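PDB 5G2Q: transaminase from Arthrobacter sp., which probably catalyses pyridoxal phosphate-dependent transfer of amino groups between an amine or amino acid donor and a carbonyl acceptor, as a class-III aminotransferase. Local coordinates for residues Asp108-Gly113 with Gly288-Ile293; Tyr218-Ile223 with Ile255-Lys260; Val231-Thr236 with Leu265-Glu270. One frame throughout, in Å; residues are numbered along the deposited sequence.

Contact 1: Asp108-Gly113 with Gly288-Ile293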
# COMPACT_ATOMS: atom_id res chain seq x y z
N ASP F 108 -30.83 -2.63 -27.88
CA ASP F 108 -31.99 -2.01 -27.26
C ASP F 108 -31.65 -0.97 -26.18
O ASP F 108 -32.52 -0.20 -25.77
CB ASP F 108 -32.97 -3.08 -26.71
CG ASP F 108 -32.36 -3.96 -25.59
OD1 ASP F 108 -31.13 -3.97 -25.38
OD2 ASP F 108 -33.15 -4.69 -24.93
N GLU F 109 -30.40 -0.96 -25.74
CA GLU F 109 -29.94 -0.06 -24.68
C GLU F 109 -28.96 0.93 -25.29
O GLU F 109 -28.18 0.56 -26.17
CB GLU F 109 -29.24 -0.87 -23.59
CG GLU F 109 -30.13 -1.91 -22.92
CD GLU F 109 -29.41 -2.70 -21.84
OE1 GLU F 109 -28.22 -2.43 -21.58
OE2 GLU F 109 -30.06 -3.58 -21.23
N ASP F 110 -29.02 2.18 -24.87
CA ASP F 110 -28.24 3.22 -25.56
C ASP F 110 -27.00 3.76 -24.83
O ASP F 110 -26.26 4.56 -25.41
CB ASP F 110 -29.13 4.36 -26.10
CG ASP F 110 -30.24 4.75 -25.14
OD1 ASP F 110 -30.08 4.56 -23.92
OD2 ASP F 110 -31.27 5.26 -25.63
N TRP F 111 -26.77 3.29 -23.60
CA TRP F 111 -25.56 3.66 -22.82
C TRP F 111 -24.22 3.07 -23.37
O TRP F 111 -23.17 3.64 -23.10
CB TRP F 111 -25.71 3.21 -21.36
CG TRP F 111 -25.66 1.72 -21.27
CD1 TRP F 111 -26.70 0.85 -21.49
CD2 TRP F 111 -24.52 0.90 -20.99
NE1 TRP F 111 -26.27 -0.46 -21.35
CE2 TRP F 111 -24.94 -0.45 -21.05
CE3 TRP F 111 -23.18 1.18 -20.68
CZ2 TRP F 111 -24.08 -1.52 -20.81
CZ3 TRP F 111 -22.31 0.12 -20.45
CH2 TRP F 111 -22.77 -1.22 -20.52
N PRO F 112 -24.23 1.91 -24.07
CA PRO F 112 -22.96 1.25 -24.39
C PRO F 112 -22.14 1.97 -25.46
O PRO F 112 -22.70 2.50 -26.42
CB PRO F 112 -23.38 -0.13 -24.93
CG PRO F 112 -24.81 -0.28 -24.57
CD PRO F 112 -25.37 1.10 -24.53
N GLY F 113 -20.83 1.98 -25.31
CA GLY F 113 -19.98 2.75 -26.22
C GLY F 113 -18.98 1.93 -27.01
O GLY F 113 -19.14 1.79 -28.22
N GLY F 288 -33.86 -3.44 -14.37
CA GLY F 288 -34.29 -2.14 -14.86
C GLY F 288 -33.24 -1.04 -14.75
O GLY F 288 -33.58 0.14 -14.77
N VAL F 289 -31.96 -1.41 -14.66
CA VAL F 289 -30.87 -0.42 -14.55
C VAL F 289 -29.78 -0.70 -15.57
O VAL F 289 -29.73 -1.79 -16.13
CB VAL F 289 -30.25 -0.39 -13.14
CG1 VAL F 289 -31.23 0.21 -12.14
CG2 VAL F 289 -29.81 -1.79 -12.73
N GLN F 290 -28.92 0.27 -15.84
CA GLN F 290 -27.80 0.06 -16.76
C GLN F 290 -26.48 0.42 -16.09
O GLN F 290 -26.38 1.45 -15.43
CB GLN F 290 -27.95 0.92 -18.01
CG GLN F 290 -29.30 0.91 -18.69
CD GLN F 290 -29.37 1.99 -19.76
OE1 GLN F 290 -29.40 3.18 -19.45
NE2 GLN F 290 -29.39 1.58 -21.03
N PRO F 291 -25.46 -0.42 -16.26
CA PRO F 291 -24.18 -0.05 -15.64
C PRO F 291 -23.38 0.96 -16.48
O PRO F 291 -23.82 1.40 -17.55
CB PRO F 291 -23.44 -1.38 -15.55
CG PRO F 291 -23.98 -2.17 -16.70
CD PRO F 291 -25.42 -1.77 -16.86
N ASP F 292 -22.23 1.35 -15.93
CA ASP F 292 -21.28 2.22 -16.58
C ASP F 292 -20.29 1.36 -17.38
O ASP F 292 -19.86 1.76 -18.47
CB ASP F 292 -20.54 3.07 -15.53
CG ASP F 292 -21.46 4.07 -14.82
OD1 ASP F 292 -21.99 4.99 -15.46
OD2 ASP F 292 -21.65 3.97 -13.60
N ILE F 293 -19.93 0.19 -16.84
CA ILE F 293 -18.94 -0.71 -17.42
C ILE F 293 -19.38 -2.15 -17.13
O ILE F 293 -19.87 -2.42 -16.03
CB ILE F 293 -17.55 -0.53 -16.78
CG1 ILE F 293 -16.89 0.82 -17.17
CG2 ILE F 293 -16.61 -1.64 -17.18
CD1 ILE F 293 -15.86 1.31 -16.16
O HOH W 1 -31.47 -2.99 -18.84
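Glu109, beside Gln290, has both carboxylate oxygens gripped. Its OE1 accepts the indole N-H of Trp111, with NE1 2.8 Å from OE1 and a nearly straight bond (165°). The bond runs in the ring plane and meets OE1 on its anti side. Tyr284 OH also bonds OE1. Glu109 OE2 is held by Gln285 NE2 and by a water whose O lies 2.8 Å away. The same water reaches Val289 O only weakly. Trp111 CG sits between its backbone N and carbonyl carbon (chi1 70°), which lays one ring face over Pro291 O, 3.2 Å from Trp111 CE3. Gln290 CB makes a CH-pi contact on that face, 4.0 Å from the centroid of the Trp111 five-membered ring. Pro112 CG covers part of the opposite face. Pro291 CG packs 4.1 Å from Trp111 CH2. The Gln290 amide is steeply turned to the indole; its closest approach is doubtful. A leucine in place of Trp111 would probably leave Glu109 OE1 without its indole donor and open a gap above Pro291. The loop leading into strand 112-118 meets the loop before strand 293-296 by ring packing, without a direct hydrogen bond, while the carboxylate probably helps fix the indole's rotation.

Contact 2: Tyr218-Ile223 with Ile255-Lys260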
# COMPACT_ATOMS: atom_id res chain seq x y z
N TYR F 218 -25.25 1.18 4.42
CA TYR F 218 -23.91 1.17 4.97
C TYR F 218 -22.85 1.38 3.87
O TYR F 218 -21.79 1.94 4.14
CB TYR F 218 -23.63 -0.08 5.81
CG TYR F 218 -22.27 0.03 6.45
CD1 TYR F 218 -22.05 0.97 7.47
CD2 TYR F 218 -21.19 -0.72 6.00
CE1 TYR F 218 -20.81 1.12 8.04
CE2 TYR F 218 -19.93 -0.58 6.56
CZ TYR F 218 -19.75 0.36 7.58
OH TYR F 218 -18.53 0.53 8.17
N THR F 219 -23.14 0.96 2.65
CA THR F 219 -22.22 1.15 1.55
C THR F 219 -22.09 2.65 1.25
O THR F 219 -20.98 3.14 1.13
CB THR F 219 -22.64 0.29 0.32
OG1 THR F 219 -22.75 -1.08 0.75
CG2 THR F 219 -21.59 0.35 -0.77
N ARG F 220 -23.22 3.35 1.20
CA ARG F 220 -23.27 4.79 1.00
C ARG F 220 -22.45 5.52 2.07
O ARG F 220 -21.64 6.39 1.74
CB ARG F 220 -24.73 5.30 1.03
CG ARG F 220 -24.89 6.76 0.59
CD ARG F 220 -26.26 7.33 0.95
NE ARG F 220 -27.35 6.63 0.25
CZ ARG F 220 -27.68 6.84 -1.03
NH1 ARG F 220 -27.02 7.74 -1.76
NH2 ARG F 220 -28.68 6.15 -1.59
N ARG F 221 -22.68 5.14 3.32
CA ARG F 221 -22.01 5.72 4.48
C ARG F 221 -20.52 5.50 4.39
O ARG F 221 -19.76 6.35 4.79
CB ARG F 221 -22.51 5.08 5.79
CG ARG F 221 -23.95 5.39 6.13
CD ARG F 221 -24.16 6.80 6.66
NE ARG F 221 -23.49 7.06 7.96
CZ ARG F 221 -23.98 6.73 9.15
NH1 ARG F 221 -25.17 6.12 9.26
NH2 ARG F 221 -23.28 7.02 10.26
N MET F 222 -20.13 4.33 3.89
CA MET F 222 -18.73 4.01 3.73
C MET F 222 -18.09 4.96 2.71
O MET F 222 -17.00 5.49 2.94
CB MET F 222 -18.57 2.57 3.26
CG MET F 222 -18.18 1.57 4.35
SD MET F 222 -17.66 -0.04 3.65
CE MET F 222 -16.81 0.48 2.17
N ILE F 223 -18.79 5.18 1.60
CA ILE F 223 -18.33 6.02 0.53
C ILE F 223 -18.23 7.47 1.00
O ILE F 223 -17.30 8.14 0.67
CB ILE F 223 -19.21 5.90 -0.73
CG1 ILE F 223 -19.19 4.45 -1.26
CG2 ILE F 223 -18.77 6.90 -1.79
CD1 ILE F 223 -19.76 4.24 -2.67
N ILE F 255 -28.20 0.18 -5.51
CA ILE F 255 -26.80 0.46 -5.78
C ILE F 255 -26.61 1.39 -6.99
O ILE F 255 -25.87 2.39 -6.91
CB ILE F 255 -25.95 -0.82 -5.88
CG1 ILE F 255 -25.78 -1.42 -4.47
CG2 ILE F 255 -24.56 -0.52 -6.44
CD1 ILE F 255 -24.88 -0.64 -3.51
N ARG F 256 -27.31 1.10 -8.07
CA ARG F 256 -27.31 2.00 -9.22
C ARG F 256 -27.73 3.42 -8.82
O ARG F 256 -27.08 4.40 -9.24
CB ARG F 256 -28.16 1.47 -10.39
CG ARG F 256 -28.42 2.48 -11.51
CD ARG F 256 -27.29 2.55 -12.55
NE ARG F 256 -26.14 3.23 -12.00
CZ ARG F 256 -25.01 3.47 -12.65
NH1 ARG F 256 -24.85 3.07 -13.89
NH2 ARG F 256 -24.03 4.11 -12.03
N LYS F 257 -28.80 3.54 -8.03
CA LYS F 257 -29.25 4.85 -7.63
C LYS F 257 -28.23 5.48 -6.68
O LYS F 257 -27.94 6.67 -6.81
CB LYS F 257 -30.66 4.84 -7.04
CG LYS F 257 -31.31 6.23 -7.06
CD LYS F 257 -32.76 6.22 -6.55
CE LYS F 257 -32.85 6.29 -5.02
NZ LYS F 257 -31.86 7.23 -4.38
N MET F 258 -27.67 4.70 -5.76
CA MET F 258 -26.67 5.24 -4.83
C MET F 258 -25.39 5.74 -5.58
O MET F 258 -24.93 6.85 -5.32
CB MET F 258 -26.30 4.23 -3.75
CG MET F 258 -25.17 4.68 -2.82
SD MET F 258 -24.08 3.31 -2.33
CE MET F 258 -23.05 3.20 -3.78
N THR F 259 -24.85 4.94 -6.50
CA THR F 259 -23.66 5.35 -7.28
C THR F 259 -23.89 6.63 -8.08
O THR F 259 -23.04 7.52 -8.06
CB THR F 259 -23.16 4.27 -8.24
OG1 THR F 259 -24.24 3.87 -9.07
CG2 THR F 259 -22.60 3.07 -7.49
N LYS F 260 -25.04 6.69 -8.78
CA LYS F 260 -25.51 7.90 -9.48
C LYS F 260 -25.51 9.16 -8.60
O LYS F 260 -25.07 10.22 -8.99
CB LYS F 260 -26.94 7.66 -9.99
CG LYS F 260 -27.21 8.07 -11.42
CD LYS F 260 -26.66 7.03 -12.38
CE LYS F 260 -26.75 7.46 -13.83
NZ LYS F 260 -25.65 6.83 -14.62
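The flat guanidinium of Arg220 lies over the side chain of Met258. Met258 CG sits above the centre of one face, 3.7 Å from Arg220 NH1. Lys257 NZ approaches the group obliquely, 4.4 Å from Arg220 NH2. These like charges share a mate: Glu261 forms salt bridges with Arg220 NH1 and with Lys257 NZ. Glu212 takes Arg220 NH2. Within helix 251-262, one face of the Arg256 guanidinium carries Lys260 CD, and Arg256 NH2 bonds Thr259 OG1 at 3.0 Å, tilted from the guanidinium plane. Arg256 also bonds Asp292 and Gln290 O.

Met258 carries most of the contact. Its CG stands anti to the backbone N (chi1 174°), and bends at chi2 and chi3 bring the thioether against Arg220 and Ile223. Met258 SD comes 3.6 Å from Arg220 N. The Thr219 side chain crosses that of Met258 at about a right angle, with Thr219 CG2 4.2 Å from Met258 SD. Met258 CE meets Ile223 CD1 tip to tip at 3.6 Å. Ile255 CD1 lies 4.4 Å from Thr219 CG2. No hydrogen bond joins the two segments.

The short helix axes run 10.7 Å apart and nearly parallel, at 19°. Both helices pack on the large sheet: Ile223 and Thr259 touch Val234 of strand 231-236, and Thr219 and Met222 reach strand 189-192. Met222 also packs on Met191 of the second subunit.

Contact 3: Val231-Thr236 with Leu265-Glu270. With PDA (2-[(3-hydroxy-2-methyl-5-phosphonooxymethyl-pyridin-4-ylmethyl)-amino]-propionic acid), chain R.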
# COMPACT_ATOMS: atom_id res chain seq x y z
N VAL F 231 -13.43 7.91 -4.51
CA VAL F 231 -13.89 6.59 -4.92
C VAL F 231 -14.24 6.54 -6.41
O VAL F 231 -15.09 7.31 -6.86
CB VAL F 231 -15.12 6.12 -4.07
CG1 VAL F 231 -15.65 4.81 -4.61
CG2 VAL F 231 -14.80 6.04 -2.58
N ALA F 232 -13.62 5.63 -7.16
CA ALA F 232 -13.85 5.54 -8.62
C ALA F 232 -15.14 4.86 -8.97
O ALA F 232 -15.95 5.38 -9.74
CB ALA F 232 -12.70 4.80 -9.31
N ALA F 233 -15.31 3.66 -8.42
CA ALA F 233 -16.34 2.76 -8.87
C ALA F 233 -16.70 1.77 -7.78
O ALA F 233 -15.90 1.51 -6.89
CB ALA F 233 -15.83 2.01 -10.08
N VAL F 234 -17.92 1.24 -7.85
CA VAL F 234 -18.30 0.04 -7.13
C VAL F 234 -18.36 -1.09 -8.19
O VAL F 234 -18.94 -0.89 -9.27
CB VAL F 234 -19.68 0.23 -6.46
CG1 VAL F 234 -20.20 -1.04 -5.82
CG2 VAL F 234 -19.60 1.37 -5.46
N ILE F 235 -17.71 -2.22 -7.90
CA ILE F 235 -17.72 -3.38 -8.78
C ILE F 235 -18.57 -4.45 -8.10
O ILE F 235 -18.33 -4.79 -6.93
CB ILE F 235 -16.30 -3.89 -9.10
CG1 ILE F 235 -16.33 -5.10 -10.05
CG2 ILE F 235 -15.54 -4.26 -7.84
CD1 ILE F 235 -15.11 -5.21 -10.96
N THR F 236 -19.59 -4.97 -8.80
CA THR F 236 -20.47 -5.97 -8.18
C THR F 236 -20.66 -7.18 -9.04
O THR F 236 -20.35 -7.14 -10.20
CB THR F 236 -21.88 -5.42 -7.85
OG1 THR F 236 -22.56 -5.08 -9.06
CG2 THR F 236 -21.81 -4.23 -6.91
N LEU F 265 -18.99 5.44 -10.45
CA LEU F 265 -19.31 4.51 -11.52
C LEU F 265 -19.84 3.19 -11.01
O LEU F 265 -19.57 2.81 -9.88
CB LEU F 265 -18.07 4.25 -12.38
CG LEU F 265 -17.49 5.45 -13.11
CD1 LEU F 265 -16.25 4.98 -13.82
CD2 LEU F 265 -18.48 6.10 -14.07
N TRP F 266 -20.61 2.48 -11.83
CA TRP F 266 -20.97 1.15 -11.44
C TRP F 266 -20.43 0.19 -12.44
O TRP F 266 -20.72 0.30 -13.64
CB TRP F 266 -22.49 0.98 -11.22
CG TRP F 266 -22.91 -0.47 -11.02
CD1 TRP F 266 -22.24 -1.43 -10.31
CD2 TRP F 266 -24.06 -1.12 -11.56
NE1 TRP F 266 -22.90 -2.62 -10.37
CE2 TRP F 266 -24.02 -2.46 -11.14
CE3 TRP F 266 -25.12 -0.69 -12.35
CZ2 TRP F 266 -25.01 -3.39 -11.49
CZ3 TRP F 266 -26.10 -1.62 -12.71
CH2 TRP F 266 -26.04 -2.95 -12.27
N ILE F 267 -19.60 -0.73 -11.97
CA ILE F 267 -19.12 -1.82 -12.83
C ILE F 267 -19.96 -3.09 -12.50
O ILE F 267 -19.95 -3.57 -11.37
CB ILE F 267 -17.62 -2.12 -12.62
CG1 ILE F 267 -16.76 -0.89 -12.89
CG2 ILE F 267 -17.17 -3.31 -13.44
CD1 ILE F 267 -15.35 -1.00 -12.34
N SER F 268 -20.69 -3.61 -13.48
CA SER F 268 -21.35 -4.92 -13.34
C SER F 268 -20.38 -6.00 -13.81
O SER F 268 -20.10 -6.11 -15.01
CB SER F 268 -22.67 -4.98 -14.13
OG SER F 268 -23.36 -6.18 -13.89
N ASP F 269 -19.85 -6.79 -12.88
CA ASP F 269 -19.02 -7.92 -13.29
C ASP F 269 -19.88 -9.08 -13.85
O ASP F 269 -20.45 -9.88 -13.12
CB ASP F 269 -18.12 -8.36 -12.13
CG ASP F 269 -17.17 -9.46 -12.52
OD1 ASP F 269 -17.31 -9.99 -13.65
OD2 ASP F 269 -16.30 -9.81 -11.69
N GLU F 270 -20.00 -9.14 -15.18
CA GLU F 270 -20.90 -10.06 -15.83
C GLU F 270 -20.19 -11.30 -16.38
O GLU F 270 -20.72 -12.00 -17.27
CB GLU F 270 -21.72 -9.34 -16.92
CG GLU F 270 -22.72 -8.30 -16.42
CD GLU F 270 -24.05 -8.90 -15.93
OE1 GLU F 270 -24.27 -10.13 -16.13
OE2 GLU F 270 -24.86 -8.15 -15.33
N PDA R . -14.77 -17.42 -11.88
N1 PDA R . -15.46 -12.40 -12.45
C2 PDA R . -16.36 -13.32 -12.09
C2A PDA R . -17.70 -12.83 -11.62
C3 PDA R . -16.00 -14.76 -12.17
O3A PDA R . -16.91 -15.72 -11.83
C4 PDA R . -14.73 -15.12 -12.63
C4A PDA R . -14.34 -16.55 -12.72
C5 PDA R . -13.83 -14.08 -12.99
C5A PDA R . -12.42 -14.33 -13.48
OP4 PDA R . -12.45 -14.94 -14.78
P PDA R . -11.25 -15.92 -15.24
OP1 PDA R . -9.91 -15.13 -15.29
OP2 PDA R . -11.50 -16.42 -16.67
OP3 PDA R . -11.17 -17.05 -14.26
C6 PDA R . -14.23 -12.75 -12.90
CA PDA R . -14.44 -18.86 -11.93
CB PDA R . -12.97 -19.13 -11.56
C PDA R . -15.37 -19.83 -11.23
O PDA R . -14.90 -20.75 -10.51
OXT PDA R . -16.61 -19.72 -11.40
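Strands 231-236 and 265-269 are the two strands of a beta-alpha-beta crossover, with helix 251-262 between them. They lie side by side and parallel in the large sheet, whose end here carries the cofactor site. Five backbone bonds join them, from Leu265 N to Ala232 O through to Asp269 N on Thr236 O at 2.7 Å. Ala233, Ile235, Leu265 and Ile267 share one face. There Ile235 CD1 packs 3.7 Å from Ile267 CG2, and Ala233 CB 3.8 Å from Ile267 CD1. On the other face Trp266 NE1 donates to Thr236 OG1 at 2.8 Å, nearly straight (165°) and in the ring plane. Thr236 OG1 is placed for this by lying between its backbone N and carbonyl carbon (chi1 65°). Ser268 CB rests on one face of the indole, and Ser268 OG bonds Glu270 OE2 at 2.9 Å. Asp269 OD2 lies 2.8 Å from N1 of the bound PDA. His149 ND1 also holds OD2, while Thr295 OG1 and Val271 N hold OD1. The carboxylate is thus held end-on to the pyridine nitrogen, close to the ring plane. As in other fold type I enzymes, this pairing probably helps the ring to act as an electron sink.

The three contacts share one sheet and its flanking helices. Contact 3 is the centre: contact 1 lies about 13 Å from it and contact 2 about 11 Å, between centres. Arg256 of contact 2 ties into contact 1, with NH2 2.9 Å from Asp292 OD2 in a salt bridge and NH1 2.7 Å from Gln290 O in a probable hydrogen bond. Asp292 OD2 probably also accepts a hydrogen bond from Trp266 N of contact 3. Ile293 O meets Ser268 N at 2.9 Å, joining strand 293-296 to strand 265-269. Ile223 CD1 and Thr259 CG2 each lie 4.0 Å from Val234 CG2. Only contact 3 touches PDA, through Asp269; the side chain of Ile293 is about 12 Å away.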